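Local coordinates for protein fructose-bisphosphate aldolase (Plasmodium falciparum, PDB 4TR9) that belongs to the class I fructose-bisphosphate aldolases, a TIM-barrel enzyme family, and forms an assembly of four subunits, at residues Lys73-Phe78 with Glu106-Gly111; Lys116-Ile121 with Lys128-Leu133. All blocks are in the same frame, centred on the assembly; numbering follows the deposited sequence. Where two conformers were deposited one is given.

Interaction 1: Lys73-Phe78 with Glu106-Gly111; sequences KGLGKF and ENIIPG
Glu106 reaches across to the backbone of Lys73-Gly76 and ends with one carboxylate oxygen on each of two glycine amides. Its CB points toward the other segment; beyond it the chain bends about CB-CG (chi2 -72°), which lays the carboxylate against the peptides of Lys73-Gly76. Glu106 OE2 accepts the straighter hydrogen bond, from Gly74 N at 2.7 Å (165° at the hydrogen), and also touches Lys73 CA; this bond brings Glu106 CD to 3.3 Å from Gly74 N. Glu106 OE1 takes Gly76 N at 2.9 Å, at 151°; Leu75 N is near it but badly angled for bonding. Both donors stand above the carboxylate plane. The backbone of Glu106 joins in, Glu106 O meeting Gly76 CA at 3.2 Å in a CA-H...O contact, a close approach made where Gly76 carries only hydrogen on its CA. Beside this polar grip, Leu75 CD2 touches Ile108 CD1 at 3.8 Å, the two side chains crossing nearly at right angles. Leu334 of helix 327-346 adjoins Leu75, and Leu103 of helix 99-105 adjoins Ile108. The contact lies where two neighbouring parallel strands of the TIM barrel, 79-84 and 109-113, are entered. With two backbone N-H groups donating to its oxygens, the Glu106 carboxylate is fixed in rotation and probably favoured in its ionised form.

Interaction 2: Lys116-Ile121 with Lys128-Leu133; sequences KGLVNI and KSTQGL
Val119 and Ser129 face each other as an antiparallel hydrogen-bonded pair. Val119 N donates to Ser129 O and Ser129 N returns a hydrogen bond to Val119 O, both at 2.6 Å. Hydrogen bonds from Gln131 N to Gly117 O and from Lys116 N to Gln131 O continue the pairing past the strands. Leu118 straddles two partners: Leu118 CD2 lies 3.5 Å from Thr130 OG1, and Leu118 CD1 3.9 Å from Lys128 CB. Ile121 CG1 packs on Ser129 CB at 3.6 Å, and Lys116 CD lies 3.7 Å from Gly132 CA. Strands 118-120 and 128-130 form a beta hairpin that follows strand 109-113 of the barrel. At the turn-proximal end, Lys128 bends at chi2 (-59°) and runs alongside Asn120, Lys128 NZ bonded to Asn120 OD1; the modelled 2.5 Å is short and doubtful in detail. Further out, Ser129 OG is bonded to Glu173 OE2 of helix 168-187, and Thr130 OG1 to the backbone O of Arg154, a residue of the pocket for N'-[(E)-(2,4-dichlorophenyl)methylidene]-3,4-dihydroxybenzohydrazide. The Leu118 side chain is about 7 Å from that ligand. Lys116 NZ goes on to Asp134 O of its own chain and to a salt bridge with Asp134 of the second subunit.

In the fold
From the N terminus, the chain leaves helix 59-70 and passes through 73-78 into barrel strand 79-84. Interaction 1 closes the loop made by strand 79-84 and helices 86-89 and 99-105, as the chain turns into the neighbouring strand 109-113. Strand 109-113 then leads on to interaction 2, which closes only the short loop of its own hairpin. The contacts therefore stand in series, neither nested nor crossing, on opposite sides of the chain's centre with their own centres about 31 Å apart. Interaction 1 joins the segment after helix 59-70 to the one after helix 99-105; interaction 2 sets a hairpin against strand 150-157, helix 168-187 and a second subunit.

Interaction 1: Lys73-Phe78 with Glu106-Gly111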
loop_
_atom_site.group_PDB
_atom_site.type_symbol
_atom_site.label_atom_id
_atom_site.label_comp_id
_atom_site.label_asym_id
_atom_site.label_seq_id
_atom_site.Cartn_x
_atom_site.Cartn_y
_atom_site.Cartn_z
ATOM N N LYS A 73 -18.586 43.292 16.136
ATOM C CA LYS A 73 -17.485 43.974 16.804
ATOM C C LYS A 73 -17.007 43.192 18.024
ATOM O O LYS A 73 -17.746 43.020 18.993
ATOM C CB LYS A 73 -17.904 45.389 17.213
ATOM C CG LYS A 73 -18.167 46.318 16.036
ATOM C CD LYS A 73 -18.638 47.692 16.495
ATOM C CE LYS A 73 -20.056 47.645 17.045
ATOM N NZ LYS A 73 -21.051 47.290 15.995
ATOM N N GLY A 74 -15.767 42.714 17.964
ATOM C CA GLY A 74 -15.176 41.983 19.069
ATOM C C GLY A 74 -15.129 40.484 18.841
ATOM O O GLY A 74 -14.792 39.721 19.746
ATOM N N LEU A 75 -15.465 40.063 17.626
ATOM C CA LEU A 75 -15.485 38.645 17.282
ATOM C C LEU A 75 -14.072 38.076 17.185
ATOM O O LEU A 75 -13.859 36.879 17.376
ATOM C CB LEU A 75 -16.230 38.428 15.962
ATOM C CG LEU A 75 -16.473 36.975 15.546
ATOM C CD1 LEU A 75 -17.397 36.282 16.536
ATOM C CD2 LEU A 75 -17.034 36.899 14.135
ATOM N N GLY A 76 -13.109 38.946 16.893
ATOM C CA GLY A 76 -11.731 38.530 16.698
ATOM C C GLY A 76 -11.052 38.015 17.951
ATOM O O GLY A 76 -9.986 37.403 17.880
ATOM N N LYS A 77 -11.666 38.264 19.103
ATOM C CA LYS A 77 -11.114 37.808 20.372
ATOM C C LYS A 77 -11.251 36.295 20.516
ATOM O O LYS A 77 -10.442 35.650 21.184
ATOM C CB LYS A 77 -11.803 38.517 21.541
ATOM C CG LYS A 77 -11.194 38.211 22.902
ATOM C CD LYS A 77 -11.891 38.981 24.012
ATOM C CE LYS A 77 -11.267 38.679 25.365
ATOM N NZ LYS A 77 -11.932 39.428 26.466
ATOM N N PHE A 78 -12.270 35.730 19.876
ATOM C CA PHE A 78 -12.543 34.302 19.996
ATOM C C PHE A 78 -12.414 33.568 18.663
ATOM O O PHE A 78 -12.304 32.344 18.629
ATOM C CB PHE A 78 -13.941 34.077 20.574
ATOM C CG PHE A 78 -14.247 34.936 21.768
ATOM C CD1 PHE A 78 -13.580 34.746 22.964
ATOM C CD2 PHE A 78 -15.208 35.930 21.692
ATOM C CE1 PHE A 78 -13.860 35.535 24.064
ATOM C CE2 PHE A 78 -15.494 36.722 22.787
ATOM C CZ PHE A 78 -14.818 36.523 23.975
ATOM N N GLU A 106 -11.273 42.858 11.936
ATOM C CA GLU A 106 -11.444 42.126 13.185
ATOM C C GLU A 106 -10.377 41.056 13.389
ATOM O O GLU A 106 -10.580 40.118 14.160
ATOM C CB GLU A 106 -12.834 41.486 13.235
ATOM C CG GLU A 106 -13.908 42.382 13.827
ATOM C CD GLU A 106 -13.762 42.547 15.328
ATOM O OE1 GLU A 106 -13.083 41.708 15.959
ATOM O OE2 GLU A 106 -14.326 43.516 15.877
ATOM N N ASN A 107 -9.249 41.203 12.695
ATOM C CA ASN A 107 -8.118 40.284 12.824
ATOM C C ASN A 107 -8.507 38.844 12.483
ATOM O O ASN A 107 -7.925 37.889 12.997
ATOM C CB ASN A 107 -7.534 40.361 14.243
ATOM C CG ASN A 107 -6.160 39.723 14.353
ATOM O OD1 ASN A 107 -5.427 39.621 13.369
ATOM N ND2 ASN A 107 -5.807 39.282 15.556
ATOM N N ILE A 108 -9.496 38.693 11.609
ATOM C CA ILE A 108 -9.979 37.371 11.227
ATOM C C ILE A 108 -9.473 36.975 9.842
ATOM O O ILE A 108 -9.651 37.711 8.870
ATOM C CB ILE A 108 -11.517 37.305 11.248
ATOM C CG1 ILE A 108 -12.045 37.652 12.641
ATOM C CG2 ILE A 108 -11.998 35.924 10.829
ATOM C CD1 ILE A 108 -13.553 37.594 12.757
ATOM N N ILE A 109 -8.842 35.809 9.764
ATOM C CA ILE A 109 -8.285 35.310 8.513
ATOM C C ILE A 109 -9.361 34.683 7.629
ATOM O O ILE A 109 -10.048 33.753 8.048
ATOM C CB ILE A 109 -7.183 34.268 8.768
ATOM C CG1 ILE A 109 -6.092 34.852 9.667
ATOM C CG2 ILE A 109 -6.591 33.785 7.457
ATOM C CD1 ILE A 109 -5.003 33.862 10.017
ATOM N N PRO A 110 -9.509 35.196 6.398
ATOM C CA PRO A 110 -10.481 34.671 5.433
ATOM C C PRO A 110 -10.147 33.254 4.971
ATOM O O PRO A 110 -8.997 32.964 4.638
ATOM C CB PRO A 110 -10.385 35.658 4.264
ATOM C CG PRO A 110 -9.767 36.891 4.843
ATOM C CD PRO A 110 -8.824 36.396 5.890
ATOM N N GLY A 111 -11.152 32.385 4.955
ATOM C CA GLY A 111 -10.987 31.024 4.476
ATOM C C GLY A 111 -11.982 30.720 3.377
ATOM O O GLY A 111 -12.989 31.414 3.241
#

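Interaction 2: Lys116-Ile121 with Lys128-Leu133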
loop_
_atom_site.group_PDB
_atom_site.type_symbol
_atom_site.label_atom_id
_atom_site.label_comp_id
_atom_site.label_asym_id
_atom_site.label_seq_id
_atom_site.Cartn_x
_atom_site.Cartn_y
_atom_site.Cartn_z
ATOM N N LYS A 116 -16.272 20.561 -4.365
ATOM C CA LYS A 116 -17.435 20.675 -5.242
ATOM C C LYS A 116 -18.552 19.705 -4.867
ATOM O O LYS A 116 -19.376 19.347 -5.709
ATOM C CB LYS A 116 -17.032 20.441 -6.700
ATOM C CG LYS A 116 -16.068 21.467 -7.272
ATOM C CD LYS A 116 -15.723 21.130 -8.716
ATOM C CE LYS A 116 -14.698 22.097 -9.287
ATOM N NZ LYS A 116 -14.310 21.731 -10.678
ATOM N N GLY A 117 -18.577 19.276 -3.610
ATOM C CA GLY A 117 -19.620 18.382 -3.141
ATOM C C GLY A 117 -19.236 16.916 -3.210
ATOM O O GLY A 117 -18.094 16.577 -3.516
ATOM N N LEU A 118 -20.202 16.044 -2.931
ATOM C CA LEU A 118 -19.943 14.610 -2.854
ATOM C C LEU A 118 -20.544 13.836 -4.022
ATOM O O LEU A 118 -21.570 14.225 -4.581
ATOM C CB LEU A 118 -20.483 14.049 -1.538
ATOM C CG LEU A 118 -19.946 14.672 -0.250
ATOM C CD1 LEU A 118 -20.625 14.052 0.959
ATOM C CD2 LEU A 118 -18.437 14.510 -0.164
ATOM N N VAL A 119 -19.894 12.733 -4.381
ATOM C CA VAL A 119 -20.371 11.843 -5.435
ATOM C C VAL A 119 -20.161 10.389 -5.015
ATOM O O VAL A 119 -19.106 10.039 -4.486
ATOM C CB VAL A 119 -19.651 12.110 -6.780
ATOM C CG1 VAL A 119 -19.942 11.003 -7.781
ATOM C CG2 VAL A 119 -20.059 13.461 -7.347
ATOM N N ASN A 120 -21.172 9.553 -5.239
ATOM C CA ASN A 120 -21.090 8.133 -4.909
ATOM C C ASN A 120 -19.920 7.432 -5.589
ATOM O O ASN A 120 -19.621 7.691 -6.754
ATOM C CB ASN A 120 -22.391 7.422 -5.288
ATOM C CG ASN A 120 -23.521 7.720 -4.325
ATOM O OD1 ASN A 120 -23.307 7.854 -3.122
ATOM N ND2 ASN A 120 -24.736 7.821 -4.853
ATOM N N ILE A 121 -19.258 6.547 -4.853
ATOM C CA ILE A 121 -18.208 5.715 -5.422
ATOM C C ILE A 121 -18.821 4.461 -6.027
ATOM O O ILE A 121 -19.563 3.747 -5.353
ATOM C CB ILE A 121 -17.159 5.305 -4.370
ATOM C CG1 ILE A 121 -16.511 6.539 -3.744
ATOM C CG2 ILE A 121 -16.100 4.410 -4.995
ATOM C CD1 ILE A 121 -15.477 6.210 -2.686
ATOM N N LYS A 128 -19.416 7.957 -0.261
ATOM C CA LYS A 128 -19.195 9.201 -0.988
ATOM C C LYS A 128 -17.735 9.488 -1.328
ATOM O O LYS A 128 -16.815 9.027 -0.653
ATOM C CB LYS A 128 -19.761 10.374 -0.183
ATOM C CG LYS A 128 -21.215 10.201 0.223
ATOM C CD LYS A 128 -22.107 10.021 -0.990
ATOM C CE LYS A 128 -23.562 9.851 -0.586
ATOM N NZ LYS A 128 -24.441 9.650 -1.771
ATOM N N SER A 129 -17.547 10.265 -2.391
ATOM C CA SER A 129 -16.241 10.789 -2.774
ATOM C C SER A 129 -16.380 12.272 -3.105
ATOM O O SER A 129 -17.407 12.698 -3.632
ATOM C CB SER A 129 -15.671 10.021 -3.966
ATOM O OG SER A 129 -14.471 10.612 -4.430
ATOM N N THR A 130 -15.353 13.058 -2.798
ATOM C CA THR A 130 -15.433 14.504 -2.978
ATOM C C THR A 130 -14.747 14.969 -4.264
ATOM O O THR A 130 -13.628 14.556 -4.566
ATOM C CB THR A 130 -14.810 15.249 -1.785
ATOM O OG1 THR A 130 -14.991 14.481 -0.590
ATOM C CG2 THR A 130 -15.467 16.604 -1.608
ATOM N N GLN A 131 -15.427 15.833 -5.011
ATOM C CA GLN A 131 -14.883 16.366 -6.255
ATOM C C GLN A 131 -14.409 17.806 -6.082
ATOM O O GLN A 131 -14.885 18.523 -5.204
ATOM C CB GLN A 131 -15.926 16.287 -7.370
ATOM C CG GLN A 131 -16.297 14.871 -7.773
ATOM C CD GLN A 131 -17.254 14.831 -8.947
ATOM O OE1 GLN A 131 -18.065 15.738 -9.132
ATOM N NE2 GLN A 131 -17.158 13.780 -9.751
ATOM N N GLY A 132 -13.464 18.222 -6.919
ATOM C CA GLY A 132 -12.957 19.583 -6.864
ATOM C C GLY A 132 -11.492 19.736 -7.221
ATOM O O GLY A 132 -10.909 20.802 -7.023
ATOM N N LEU A 133 -10.890 18.676 -7.752
ATOM C CA LEU A 133 -9.478 18.709 -8.112
ATOM C C LEU A 133 -9.243 19.423 -9.440
ATOM O O LEU A 133 -8.198 20.040 -9.642
ATOM C CB LEU A 133 -8.909 17.289 -8.176
ATOM C CG LEU A 133 -8.718 16.579 -6.835
ATOM C CD1 LEU A 133 -8.182 15.172 -7.043
ATOM C CD2 LEU A 133 -7.787 17.382 -5.940
#